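Local structure of cysteine synthase (Fusobacterium nucleatum subsp. nucleatum strain ATCC 25586, 5XEM) at residues N23-F28 and M256-F261; I94-T99 and Q106-Y111; I116-S121 and L128-E133; K166-K171 and G289-V294. The protein is a pyridoxal 5'-phosphate enzyme that produces hydrogen sulfide and probably also forms L-cysteine from O-acetyl-L-serine and sulfide. All blocks are in the same frame, centred on the assembly; numbering follows the deposited sequence. Where two conformers were deposited one is given.

In the fold
Contact 2 is buried, contact 3 lies at the surface, and contacts 1 and 4 are partly buried. Contacts 2 and 3 share the parallel four-stranded sheet: a probable hydrogen bond between Ile94 O and Ile116 N (2.8 Å) joins their neighbouring strands, and helices pack on both faces. The buried contact uses isoleucine and methionine, whereas the surface one uses the aliphatic part of a lysine. Contacts 1 and 4 belong to the part of the chain around the mixed sheet; their centres are about 18 Å apart and their segments interleave along the sequence. Each mixes apolar side chains with a backbone carbonyl. Contacts 3 and 4 lie on opposite sides of the chain's centre, about 40 Å between centres.

Contact 1: N23-F28 and M256-F261; sequences NNIDTF and MRELSF
Ile25 overlaps helix 249-263 with the end of its longer branch: CD1 lies 4.1 Å from Leu259 CD2 and also 4.1 Å from the backbone Glu258 O. Its extended chain, with CG1 anti to the carbonyl carbon (chi1 -64°) and chi2 near 180°, carries this methyl across to Leu259 on the helix, where the two side chains cross at about a right angle. The first bond of the Leu259 side chain points away from the loop, yet its CD2 branch comes round to meet Ile25. CG of Glu258 borders the same methyl, although this glutamate was modelled in two conformers and its share is less certain. The loop carrying Ile25 links the antiparallel strands 19-21 and 31-36 at the edge of the mixed sheet, so the contact docks that connection on a helix more than two hundred residues later in the chain. Glu263, near the end of the same helix, takes the backbone N-H groups of Asn23, Asn24 and Ile25, a polar grip alongside the apolar one. Further along the loop, Asp26 OD1 accepts from Phe28 N at 3.0 Å, closing an Asx turn, with the N-H approaching from above the carboxylate plane. Asp26 O lies over one face of the Phe28 ring, offset toward its rim; Phe28 also helps line the pocket of a bound 2-(2-methoxyethoxy)ethanol molecule.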
loop_
_atom_site.group_PDB
_atom_site.type_symbol
_atom_site.label_atom_id
_atom_site.label_comp_id
_atom_site.label_asym_id
_atom_site.label_seq_id
_atom_site.Cartn_x
_atom_site.Cartn_y
_atom_site.Cartn_z
ATOM N N ASN A 23 -19.808 3.428 5.203
ATOM C CA ASN A 23 -20.672 3.278 6.392
ATOM C C ASN A 23 -20.903 4.532 7.192
ATOM O O ASN A 23 -21.913 4.644 7.865
ATOM C CB ASN A 23 -20.090 2.277 7.374
ATOM C CG ASN A 23 -19.788 0.964 6.746
ATOM O OD1 ASN A 23 -20.688 0.273 6.283
ATOM N ND2 ASN A 23 -18.495 0.596 6.726
ATOM N N ASN A 24 -19.946 5.447 7.170
ATOM C CA ASN A 24 -19.980 6.564 8.074
ATOM C C ASN A 24 -20.400 7.829 7.361
ATOM O O ASN A 24 -21.189 8.603 7.910
ATOM C CB ASN A 24 -18.647 6.690 8.796
ATOM C CG ASN A 24 -18.326 5.456 9.625
ATOM O OD1 ASN A 24 -17.163 5.036 9.744
ATOM N ND2 ASN A 24 -19.364 4.865 10.217
ATOM N N ILE A 25 -19.963 8.006 6.115
ATOM C CA ILE A 25 -20.315 9.172 5.331
ATOM C C ILE A 25 -21.737 9.019 4.814
ATOM O O ILE A 25 -22.111 7.941 4.347
ATOM C CB ILE A 25 -19.359 9.329 4.129
ATOM C CG1 ILE A 25 -17.932 9.582 4.609
ATOM C CG2 ILE A 25 -19.788 10.466 3.220
ATOM C CD1 ILE A 25 -16.928 9.570 3.481
ATOM N N ASP A 26 -22.531 10.089 4.869
ATOM C CA ASP A 26 -23.920 9.997 4.398
ATOM C C ASP A 26 -23.920 9.749 2.906
ATOM O O ASP A 26 -23.322 10.508 2.169
ATOM C CB ASP A 26 -24.692 11.288 4.699
ATOM C CG ASP A 26 -26.192 11.155 4.428
ATOM O OD1 ASP A 26 -26.643 10.050 4.070
ATOM O OD2 ASP A 26 -26.911 12.164 4.583
ATOM N N THR A 27 -24.600 8.699 2.459
ATOM C CA THR A 27 -24.657 8.351 1.026
ATOM C C THR A 27 -26.094 8.461 0.437
ATOM O O THR A 27 -26.396 7.940 -0.661
ATOM C CB THR A 27 -23.990 6.967 0.756
ATOM O OG1 THR A 27 -24.711 5.911 1.410
ATOM C CG2 THR A 27 -22.523 6.977 1.271
ATOM N N PHE A 28 -26.945 9.178 1.180
ATOM C CA PHE A 28 -28.262 9.629 0.710
ATOM C C PHE A 28 -29.183 8.496 0.306
ATOM O O PHE A 28 -29.845 8.558 -0.740
ATOM C CB PHE A 28 -28.100 10.642 -0.425
ATOM C CG PHE A 28 -27.121 11.731 -0.102
ATOM C CD1 PHE A 28 -27.397 12.645 0.903
ATOM C CD2 PHE A 28 -25.893 11.804 -0.758
ATOM C CE1 PHE A 28 -26.476 13.635 1.235
ATOM C CE2 PHE A 28 -24.975 12.792 -0.435
ATOM C CZ PHE A 28 -25.262 13.703 0.562
ATOM N N MET A 256 -11.170 13.453 -0.498
ATOM C CA MET A 256 -10.037 12.570 -0.156
ATOM C C MET A 256 -9.850 12.577 1.372
ATOM O O MET A 256 -9.711 11.541 2.006
ATOM C CB MET A 256 -8.768 13.074 -0.830
ATOM C CG MET A 256 -7.538 12.229 -0.587
ATOM S SD MET A 256 -6.145 12.943 -1.463
ATOM C CE MET A 256 -4.787 12.003 -0.754
ATOM N N ARG A 257 -9.861 13.763 1.951
ATOM C CA ARG A 257 -9.692 13.899 3.402
ATOM C C ARG A 257 -10.855 13.286 4.184
ATOM O O ARG A 257 -10.629 12.649 5.209
ATOM C CB ARG A 257 -9.483 15.354 3.803
ATOM C CG ARG A 257 -8.168 15.966 3.346
ATOM C CD ARG A 257 -8.071 17.411 3.824
ATOM N NE ARG A 257 -7.136 18.207 3.023
ATOM C CZ ARG A 257 -7.448 19.199 2.185
ATOM N NH1 ARG A 257 -8.718 19.577 2.014
ATOM N NH2 ARG A 257 -6.487 19.829 1.524
ATOM N N GLU A 258 -12.087 13.464 3.716
ATOM C CA GLU A 258 -13.244 12.941 4.409
ATOM C C GLU A 258 -13.209 11.412 4.416
ATOM O O GLU A 258 -13.553 10.770 5.425
ATOM C CB GLU A 258 -14.523 13.468 3.754
ATOM C CG GLU A 258 -15.766 13.328 4.608
ATOM C CD GLU A 258 -15.752 14.213 5.836
ATOM O OE1 GLU A 258 -14.773 14.958 6.060
ATOM O OE2 GLU A 258 -16.732 14.141 6.602
ATOM N N LEU A 259 -12.774 10.815 3.298
ATOM C CA LEU A 259 -12.666 9.350 3.227
ATOM C C LEU A 259 -11.688 8.804 4.267
ATOM O O LEU A 259 -11.951 7.785 4.904
ATOM C CB LEU A 259 -12.257 8.892 1.811
ATOM C CG LEU A 259 -13.383 8.897 0.763
ATOM C CD1 LEU A 259 -12.790 8.920 -0.651
ATOM C CD2 LEU A 259 -14.312 7.706 0.963
ATOM N N SER A 260 -10.550 9.460 4.431
ATOM C CA SER A 260 -9.561 8.940 5.346
ATOM C C SER A 260 -10.031 9.213 6.774
ATOM O O SER A 260 -9.896 8.339 7.625
ATOM C CB SER A 260 -8.135 9.452 5.083
ATOM O OG SER A 260 -8.077 10.856 4.978
ATOM N N PHE A 261 -10.571 10.405 7.025
ATOM C CA PHE A 261 -11.089 10.755 8.372
ATOM C C PHE A 261 -12.230 9.890 8.844
ATOM O O PHE A 261 -12.279 9.521 10.015
ATOM C CB PHE A 261 -11.607 12.184 8.416
ATOM C CG PHE A 261 -10.549 13.251 8.381
ATOM C CD1 PHE A 261 -9.218 12.993 8.670
ATOM C CD2 PHE A 261 -10.917 14.565 8.057
ATOM C CE1 PHE A 261 -8.274 14.012 8.650
ATOM C CE2 PHE A 261 -9.976 15.593 8.031
ATOM C CZ PHE A 261 -8.648 15.312 8.337
#

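Contact 2: I94-T99 and Q106-Y111; sequences IVMPDT and QLMRAY
Met108, which gives up more surface here than any other residue of the two segments, meets Ile94 with its sulfur and Met96 with its terminal methyl. Its SD lies 3.7 Å from Ile94 CG2, and CB and CG1 of the same isoleucine are each 4.2 Å from that sulfur, which therefore sits over the branch point of Ile94, the two side chains crossing at about a right angle. The chain of Met108 runs extended through chi2 and then turns about the CG-SD bond (chi3 -79°), which swings CE along the strand toward Met96. There Met108 CE comes within 3.5 Å of Met96 SD and 3.7 Å of Met96 CE. Met96 was modelled in two conformers, so the distances of this second pair are less certain. Ile94 and Met96, two apart on strand 92-97, both direct their side chains at helix 103-110, while the intervening Val95 packs on helix 123-136 across the sheet. The contact thus joins the first strand and the helix of the beta-alpha-beta unit 92-97, 103-110, 114-118. Ile79 and Val115 also touch Met108, and helix 103-110 meets the second subunit, where Ala110 O bonds to Ser260 OG of that chain. With all three residues buried and no hydrogen bond between the segments, this strand-helix interface relies on van der Waals contact, its two thioether chains filling space with flexible, weakly polar groups.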
loop_
_atom_site.group_PDB
_atom_site.type_symbol
_atom_site.label_atom_id
_atom_site.label_comp_id
_atom_site.label_asym_id
_atom_site.label_seq_id
_atom_site.Cartn_x
_atom_site.Cartn_y
_atom_site.Cartn_z
ATOM N N ILE A 94 10.993 5.806 -18.439
ATOM C CA ILE A 94 9.717 6.450 -18.291
ATOM C C ILE A 94 9.878 7.957 -18.517
ATOM O O ILE A 94 10.874 8.550 -18.106
ATOM C CB ILE A 94 9.144 6.181 -16.886
ATOM C CG1 ILE A 94 8.727 4.706 -16.757
ATOM C CG2 ILE A 94 8.033 7.156 -16.569
ATOM C CD1 ILE A 94 7.535 4.318 -17.575
ATOM N N VAL A 95 8.917 8.546 -19.209
ATOM C CA VAL A 95 8.835 10.007 -19.375
ATOM C C VAL A 95 7.617 10.491 -18.647
ATOM O O VAL A 95 6.507 9.972 -18.865
ATOM C CB VAL A 95 8.744 10.454 -20.838
ATOM C CG1 VAL A 95 8.790 11.974 -20.919
ATOM C CG2 VAL A 95 9.889 9.834 -21.646
ATOM N N MET A 96 7.803 11.505 -17.800
ATOM C CA MET A 96 6.730 12.021 -16.958
ATOM C C MET A 96 6.809 13.543 -16.849
ATOM O O MET A 96 7.898 14.097 -16.956
ATOM C CB MET A 96 6.862 11.412 -15.554
ATOM C CG MET A 96 5.697 11.673 -14.606
ATOM S SD MET A 96 5.851 10.769 -13.046
ATOM C CE MET A 96 7.477 11.344 -12.556
ATOM N N PRO A 97 5.667 14.203 -16.596
ATOM C CA PRO A 97 5.739 15.642 -16.317
ATOM C C PRO A 97 6.392 15.930 -14.964
ATOM O O PRO A 97 6.121 15.227 -13.993
ATOM C CB PRO A 97 4.264 16.064 -16.255
ATOM C CG PRO A 97 3.502 14.991 -16.930
ATOM C CD PRO A 97 4.274 13.738 -16.611
ATOM N N ASP A 98 7.193 16.994 -14.910
ATOM C CA ASP A 98 7.801 17.473 -13.666
ATOM C C ASP A 98 6.849 18.091 -12.618
ATOM O O ASP A 98 7.310 18.480 -11.556
ATOM C CB ASP A 98 8.955 18.443 -13.988
ATOM C CG ASP A 98 8.488 19.742 -14.674
ATOM O OD1 ASP A 98 7.283 20.082 -14.584
ATOM O OD2 ASP A 98 9.328 20.409 -15.303
ATOM N N THR A 99 5.542 18.144 -12.874
ATOM C CA THR A 99 4.598 18.801 -11.954
ATOM C C THR A 99 3.811 17.822 -11.045
ATOM O O THR A 99 2.873 18.227 -10.354
ATOM C CB THR A 99 3.599 19.682 -12.748
ATOM O OG1 THR A 99 3.032 18.922 -13.817
ATOM C CG2 THR A 99 4.296 20.895 -13.340
ATOM N N GLN A 106 10.557 9.008 -7.066
ATOM C CA GLN A 106 11.219 8.153 -6.078
ATOM C C GLN A 106 10.762 6.725 -6.136
ATOM O O GLN A 106 11.590 5.808 -6.028
ATOM C CB GLN A 106 10.980 8.691 -4.669
ATOM C CG GLN A 106 11.764 9.953 -4.384
ATOM C CD GLN A 106 13.245 9.681 -4.365
ATOM O OE1 GLN A 106 13.915 9.790 -5.391
ATOM N NE2 GLN A 106 13.766 9.285 -3.197
ATOM N N LEU A 107 9.452 6.529 -6.259
ATOM C CA LEU A 107 8.889 5.198 -6.295
ATOM C C LEU A 107 9.439 4.520 -7.516
ATOM O O LEU A 107 9.926 3.417 -7.418
ATOM C CB LEU A 107 7.350 5.214 -6.344
ATOM C CG LEU A 107 6.633 5.478 -5.023
ATOM C CD1 LEU A 107 5.187 5.917 -5.262
ATOM C CD2 LEU A 107 6.691 4.248 -4.129
ATOM N N MET A 108 9.379 5.199 -8.668
ATOM C CA MET A 108 9.832 4.595 -9.909
ATOM C C MET A 108 11.305 4.253 -9.890
ATOM O O MET A 108 11.680 3.139 -10.280
ATOM C CB MET A 108 9.470 5.444 -11.147
ATOM C CG MET A 108 8.077 5.102 -11.648
ATOM S SD MET A 108 7.609 6.157 -13.022
ATOM C CE MET A 108 7.158 7.636 -12.132
ATOM N N ARG A 109 12.141 5.175 -9.432
ATOM C CA ARG A 109 13.563 4.869 -9.330
ATOM C C ARG A 109 13.873 3.729 -8.339
ATOM O O ARG A 109 14.803 2.976 -8.584
ATOM C CB ARG A 109 14.375 6.099 -8.979
ATOM C CG ARG A 109 14.530 7.037 -10.141
ATOM C CD ARG A 109 15.194 8.302 -9.681
ATOM N NE ARG A 109 15.326 9.248 -10.781
ATOM C CZ ARG A 109 15.682 10.522 -10.642
ATOM N NH1 ARG A 109 15.937 11.027 -9.431
ATOM N NH2 ARG A 109 15.778 11.295 -11.706
ATOM N N ALA A 110 13.093 3.577 -7.268
ATOM C CA ALA A 110 13.302 2.446 -6.307
ATOM C C ALA A 110 13.239 1.077 -7.013
ATOM O O ALA A 110 13.920 0.124 -6.622
ATOM C CB ALA A 110 12.274 2.491 -5.194
ATOM N N TYR A 111 12.407 0.980 -8.056
ATOM C CA TYR A 111 12.286 -0.240 -8.821
ATOM C C TYR A 111 13.316 -0.340 -9.942
ATOM O O TYR A 111 13.317 -1.312 -10.665
ATOM C CB TYR A 111 10.900 -0.365 -9.442
ATOM C CG TYR A 111 9.772 -0.548 -8.459
ATOM C CD1 TYR A 111 9.639 -1.722 -7.747
ATOM C CD2 TYR A 111 8.829 0.464 -8.256
ATOM C CE1 TYR A 111 8.602 -1.896 -6.848
ATOM C CE2 TYR A 111 7.777 0.286 -7.371
ATOM C CZ TYR A 111 7.660 -0.887 -6.684
ATOM O OH TYR A 111 6.630 -1.064 -5.784
#

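Contact 3: I116-S121 and L128-E133; sequences ILTDGS and LEKLEE
Lys130 lies across strand 114-118 with its aliphatic chain, meeting Thr118 near its base and Ile116 near its end. Thr118 and Lys130 slide past each other in opposite directions, which leaves Thr118 CG2 alongside the start of the lysine, 3.9 Å from Lys130 CB and 4.2 Å from Lys130 CG. Ile116 instead crosses the lysine at about a right angle, its short branch CG2 touching Lys130 CE at 3.7 Å. The bend at chi2 (69°), after a CG that stands anti to the backbone N, is what turns the lysine from the threonine toward the isoleucine. Thr118 holds OG1 between its own N and carbonyl carbon (chi1 55°), and this rotation leaves the methyl as the group facing the helix. Ile116 and Thr118 both point at the helix, and Leu117 between them points away. Strand 114-118 is the outermost strand of the parallel sheet, hydrogen-bonded to strand 92-97, and helix 123-136 follows after a short turn, packing back on the sheet through Leu131 and Val95 as well. At the turn between them Asp119 OD1 accepts from Ser121 N at 3.3 Å, forming an Asx turn. The charged end of Lys130 is taken up within its own helix: Lys130 NZ and Glu133 OE2 form a salt bridge of 2.6 Å, the amine lying above the carboxylate plane. The lysine therefore serves as an apolar cover along its methylenes, while its ammonium is held one helical turn on, and the chemistry suits the partly exposed margin of a sheet.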
loop_
_atom_site.group_PDB
_atom_site.type_symbol
_atom_site.label_atom_id
_atom_site.label_comp_id
_atom_site.label_asym_id
_atom_site.label_seq_id
_atom_site.Cartn_x
_atom_site.Cartn_y
_atom_site.Cartn_z
ATOM N N ILE A 116 12.722 10.339 -17.016
ATOM C CA ILE A 116 13.044 11.527 -17.816
ATOM C C ILE A 116 11.850 12.470 -17.683
ATOM O O ILE A 116 10.689 12.038 -17.811
ATOM C CB ILE A 116 13.249 11.148 -19.288
ATOM C CG1 ILE A 116 14.515 10.305 -19.431
ATOM C CG2 ILE A 116 13.329 12.392 -20.167
ATOM C CD1 ILE A 116 14.481 9.348 -20.577
ATOM N N LEU A 117 12.120 13.743 -17.403
ATOM C CA LEU A 117 11.062 14.686 -17.091
ATOM C C LEU A 117 10.858 15.662 -18.230
ATOM O O LEU A 117 11.815 16.047 -18.879
ATOM C CB LEU A 117 11.401 15.497 -15.838
ATOM C CG LEU A 117 11.642 14.689 -14.565
ATOM C CD1 LEU A 117 12.109 15.624 -13.442
ATOM C CD2 LEU A 117 10.382 13.938 -14.166
ATOM N N THR A 118 9.609 16.043 -18.448
ATOM C CA THR A 118 9.284 17.120 -19.367
ATOM C C THR A 118 8.522 18.212 -18.627
ATOM O O THR A 118 7.946 17.997 -17.540
ATOM C CB THR A 118 8.436 16.607 -20.548
ATOM O OG1 THR A 118 7.282 15.944 -20.037
ATOM C CG2 THR A 118 9.246 15.645 -21.409
ATOM N N ASP A 119 8.481 19.383 -19.253
ATOM C CA ASP A 119 7.796 20.536 -18.695
ATOM C C ASP A 119 6.322 20.223 -18.448
ATOM O O ASP A 119 5.560 19.981 -19.380
ATOM C CB ASP A 119 7.957 21.713 -19.679
ATOM C CG ASP A 119 7.752 23.050 -19.039
ATOM O OD1 ASP A 119 6.923 23.149 -18.102
ATOM O OD2 ASP A 119 8.416 24.019 -19.479
ATOM N N GLY A 120 5.910 20.250 -17.187
ATOM C CA GLY A 120 4.532 19.943 -16.816
ATOM C C GLY A 120 3.454 20.841 -17.394
ATOM O O GLY A 120 2.300 20.402 -17.583
ATOM N N SER A 121 3.824 22.086 -17.708
ATOM C CA SER A 121 2.896 23.033 -18.308
ATOM C C SER A 121 2.382 22.498 -19.652
ATOM O O SER A 121 1.251 22.776 -20.031
ATOM C CB SER A 121 3.558 24.416 -18.463
ATOM O OG SER A 121 4.433 24.480 -19.579
ATOM N N LEU A 128 4.782 12.261 -24.608
ATOM C CA LEU A 128 4.692 11.437 -25.814
ATOM C C LEU A 128 5.668 11.924 -26.895
ATOM O O LEU A 128 6.349 11.116 -27.554
ATOM C CB LEU A 128 3.242 11.372 -26.332
ATOM C CG LEU A 128 2.234 10.511 -25.545
ATOM C CD1 LEU A 128 0.830 10.746 -26.061
ATOM C CD2 LEU A 128 2.549 9.028 -25.702
ATOM N N GLU A 129 5.783 13.241 -27.067
ATOM C CA GLU A 129 6.728 13.780 -28.033
ATOM C C GLU A 129 8.177 13.412 -27.667
ATOM O O GLU A 129 8.982 13.085 -28.546
ATOM C CB GLU A 129 6.567 15.299 -28.160
ATOM C CG GLU A 129 5.255 15.706 -28.836
ATOM C CD GLU A 129 5.024 17.211 -28.819
ATOM O OE1 GLU A 129 5.797 17.929 -28.150
ATOM O OE2 GLU A 129 4.055 17.670 -29.463
ATOM N N LYS A 130 8.502 13.424 -26.377
ATOM C CA LYS A 130 9.851 13.066 -25.939
ATOM C C LYS A 130 10.187 11.592 -26.282
ATOM O O LYS A 130 11.363 11.253 -26.532
ATOM C CB LYS A 130 10.002 13.331 -24.436
ATOM C CG LYS A 130 11.365 13.030 -23.845
ATOM C CD LYS A 130 12.430 13.996 -24.339
ATOM C CE LYS A 130 13.720 13.824 -23.547
ATOM N NZ LYS A 130 14.740 14.865 -23.893
ATOM N N LEU A 131 9.172 10.725 -26.294
ATOM C CA LEU A 131 9.418 9.311 -26.621
ATOM C C LEU A 131 10.096 9.158 -27.978
ATOM O O LEU A 131 10.928 8.253 -28.158
ATOM C CB LEU A 131 8.132 8.472 -26.614
ATOM C CG LEU A 131 7.352 8.369 -25.309
ATOM C CD1 LEU A 131 6.169 7.437 -25.482
ATOM C CD2 LEU A 131 8.231 7.888 -24.162
ATOM N N GLU A 132 9.791 10.067 -28.916
ATOM C CA GLU A 132 10.355 9.997 -30.265
ATOM C C GLU A 132 11.865 10.038 -30.245
ATOM O O GLU A 132 12.526 9.263 -30.947
ATOM C CB GLU A 132 9.802 11.113 -31.181
ATOM C CG GLU A 132 8.307 11.009 -31.428
ATOM C CD GLU A 132 7.920 9.616 -31.916
ATOM O OE1 GLU A 132 8.661 9.085 -32.772
ATOM O OE2 GLU A 132 6.933 9.044 -31.403
ATOM N N GLU A 133 12.401 10.926 -29.419
ATOM C CA GLU A 133 13.827 11.035 -29.157
ATOM C C GLU A 133 14.412 9.779 -28.479
ATOM O O GLU A 133 15.456 9.282 -28.875
ATOM C CB GLU A 133 14.000 12.287 -28.290
ATOM C CG GLU A 133 15.379 12.721 -27.860
ATOM C CD GLU A 133 15.293 14.034 -27.068
ATOM O OE1 GLU A 133 14.513 14.934 -27.459
ATOM O OE2 GLU A 133 15.974 14.149 -26.029
#

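Contact 4: K166-K171 and G289-V294; sequences KDLNNK and GLKIVV
The flat group here is the peptide carbonyl of Lys171, whose oxygen the methylenes of Lys291 meet from one face, about 40° out of the carbonyl plane. Lys171 O is 3.2 Å from Lys291 CD and 3.6 Å from Lys291 CB; the contact buries it, and no hydrogen-bond partner for it is present in the model. Alongside, Lys171 CB stands 4.1 Å from both CD and CE of Lys291. The lysine amines remain apart, 5.8 Å between Lys171 NZ and Lys291 NZ, and the charge of Lys291 is met by a salt bridge to Glu31. Helix 151-167 ends here in a Schellman motif with Asn169 as its C-prime residue, overlapped by a type I' turn from Leu168 to Lys171, which lays the chain against strand 291-296 of the mixed sheet. Two residues further along the strand, Val293 and Leu168 reach toward each other tip to tip. Leu168 CD1 and Val293 CG2 are 3.4 Å apart, tighter than usual for two methyl groups. With CG1 of Val293 anti to the backbone N (chi1 176°), CG2 stands anti to the carbonyl carbon and meets Leu168. Leu19 touches both residues, and Leu6 of the second subunit packs on Leu168.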
loop_
_atom_site.group_PDB
_atom_site.type_symbol
_atom_site.label_atom_id
_atom_site.label_comp_id
_atom_site.label_asym_id
_atom_site.label_seq_id
_atom_site.Cartn_x
_atom_site.Cartn_y
_atom_site.Cartn_z
ATOM N N LYS A 166 -18.815 -10.284 -9.496
ATOM C CA LYS A 166 -18.745 -11.438 -8.589
ATOM C C LYS A 166 -19.017 -10.997 -7.177
ATOM O O LYS A 166 -19.806 -11.633 -6.468
ATOM C CB LYS A 166 -17.382 -12.147 -8.664
ATOM C CG LYS A 166 -17.255 -13.399 -7.772
ATOM C CD LYS A 166 -15.862 -14.024 -7.836
ATOM C CE LYS A 166 -14.841 -13.303 -6.955
ATOM N NZ LYS A 166 -14.309 -12.021 -7.520
ATOM N N ASP A 167 -18.376 -9.911 -6.749
ATOM C CA ASP A 167 -18.439 -9.502 -5.335
ATOM C C ASP A 167 -19.815 -8.969 -4.936
ATOM O O ASP A 167 -20.201 -9.045 -3.761
ATOM C CB ASP A 167 -17.375 -8.448 -5.011
ATOM C CG ASP A 167 -15.974 -9.040 -4.894
ATOM O OD1 ASP A 167 -15.852 -10.279 -4.876
ATOM O OD2 ASP A 167 -14.992 -8.258 -4.813
ATOM N N LEU A 168 -20.534 -8.396 -5.890
ATOM C CA LEU A 168 -21.896 -7.888 -5.627
ATOM C C LEU A 168 -22.967 -8.821 -6.187
ATOM O O LEU A 168 -24.133 -8.434 -6.262
ATOM C CB LEU A 168 -22.076 -6.487 -6.201
ATOM C CG LEU A 168 -21.451 -5.338 -5.402
ATOM C CD1 LEU A 168 -21.494 -4.049 -6.200
ATOM C CD2 LEU A 168 -22.170 -5.149 -4.079
ATOM N N ASN A 169 -22.569 -10.035 -6.579
ATOM C CA ASN A 169 -23.490 -11.074 -7.069
ATOM C C ASN A 169 -24.415 -10.532 -8.156
ATOM O O ASN A 169 -25.647 -10.658 -8.096
ATOM C CB ASN A 169 -24.277 -11.665 -5.892
ATOM C CG ASN A 169 -25.020 -12.930 -6.259
ATOM O OD1 ASN A 169 -24.609 -13.670 -7.147
ATOM N ND2 ASN A 169 -26.127 -13.189 -5.560
ATOM N N ASN A 170 -23.792 -9.909 -9.151
ATOM C CA ASN A 170 -24.478 -9.310 -10.291
ATOM C C ASN A 170 -25.520 -8.259 -9.979
ATOM O O ASN A 170 -26.362 -7.977 -10.824
ATOM C CB ASN A 170 -25.097 -10.399 -11.167
ATOM C CG ASN A 170 -24.069 -11.344 -11.695
ATOM O OD1 ASN A 170 -22.989 -10.928 -12.102
ATOM N ND2 ASN A 170 -24.378 -12.631 -11.667
ATOM N N LYS A 171 -25.440 -7.654 -8.798
ATOM C CA LYS A 171 -26.348 -6.581 -8.419
ATOM C C LYS A 171 -25.601 -5.260 -8.370
ATOM O O LYS A 171 -25.111 -4.829 -7.322
ATOM C CB LYS A 171 -27.016 -6.891 -7.083
ATOM C CG LYS A 171 -27.920 -8.118 -7.133
ATOM C CD LYS A 171 -29.205 -7.898 -7.940
ATOM C CE LYS A 171 -30.368 -7.346 -7.102
ATOM N NZ LYS A 171 -30.286 -5.899 -6.705
ATOM N N GLY A 289 -32.209 3.089 -3.162
ATOM C CA GLY A 289 -31.477 1.851 -2.858
ATOM C C GLY A 289 -30.504 1.367 -3.937
ATOM O O GLY A 289 -30.244 0.171 -4.047
ATOM N N LEU A 290 -29.955 2.289 -4.724
ATOM C CA LEU A 290 -29.046 1.935 -5.815
ATOM C C LEU A 290 -27.740 1.367 -5.259
ATOM O O LEU A 290 -27.287 1.762 -4.188
ATOM C CB LEU A 290 -28.710 3.151 -6.681
ATOM C CG LEU A 290 -29.875 3.921 -7.300
ATOM C CD1 LEU A 290 -29.378 5.238 -7.887
ATOM C CD2 LEU A 290 -30.583 3.083 -8.345
ATOM N N LYS A 291 -27.166 0.409 -5.965
ATOM C CA LYS A 291 -25.849 -0.117 -5.603
ATOM C C LYS A 291 -24.882 0.565 -6.551
ATOM O O LYS A 291 -24.940 0.370 -7.785
ATOM C CB LYS A 291 -25.819 -1.625 -5.732
ATOM C CG LYS A 291 -26.659 -2.329 -4.667
ATOM C CD LYS A 291 -26.281 -3.794 -4.538
ATOM C CE LYS A 291 -27.243 -4.578 -3.652
ATOM N NZ LYS A 291 -26.853 -4.586 -2.214
ATOM N N ILE A 292 -24.039 1.415 -5.973
ATOM C CA ILE A 292 -23.174 2.303 -6.752
ATOM C C ILE A 292 -21.742 1.871 -6.483
ATOM O O ILE A 292 -21.342 1.790 -5.322
ATOM C CB ILE A 292 -23.340 3.775 -6.338
ATOM C CG1 ILE A 292 -24.812 4.218 -6.450
ATOM C CG2 ILE A 292 -22.427 4.675 -7.179
ATOM C CD1 ILE A 292 -25.035 5.699 -6.190
ATOM N N VAL A 293 -20.998 1.567 -7.540
ATOM C CA VAL A 293 -19.571 1.202 -7.392
ATOM C C VAL A 293 -18.711 2.336 -7.896
ATOM O O VAL A 293 -18.946 2.867 -9.004
ATOM C CB VAL A 293 -19.216 -0.091 -8.139
ATOM C CG1 VAL A 293 -17.710 -0.380 -8.034
ATOM C CG2 VAL A 293 -20.010 -1.278 -7.587
ATOM N N VAL A 294 -17.741 2.738 -7.063
ATOM C CA VAL A 294 -16.778 3.769 -7.386
ATOM C C VAL A 294 -15.407 3.082 -7.459
ATOM O O VAL A 294 -15.021 2.373 -6.532
ATOM C CB VAL A 294 -16.752 4.856 -6.289
ATOM C CG1 VAL A 294 -15.539 5.787 -6.405
ATOM C CG2 VAL A 294 -18.057 5.638 -6.343
#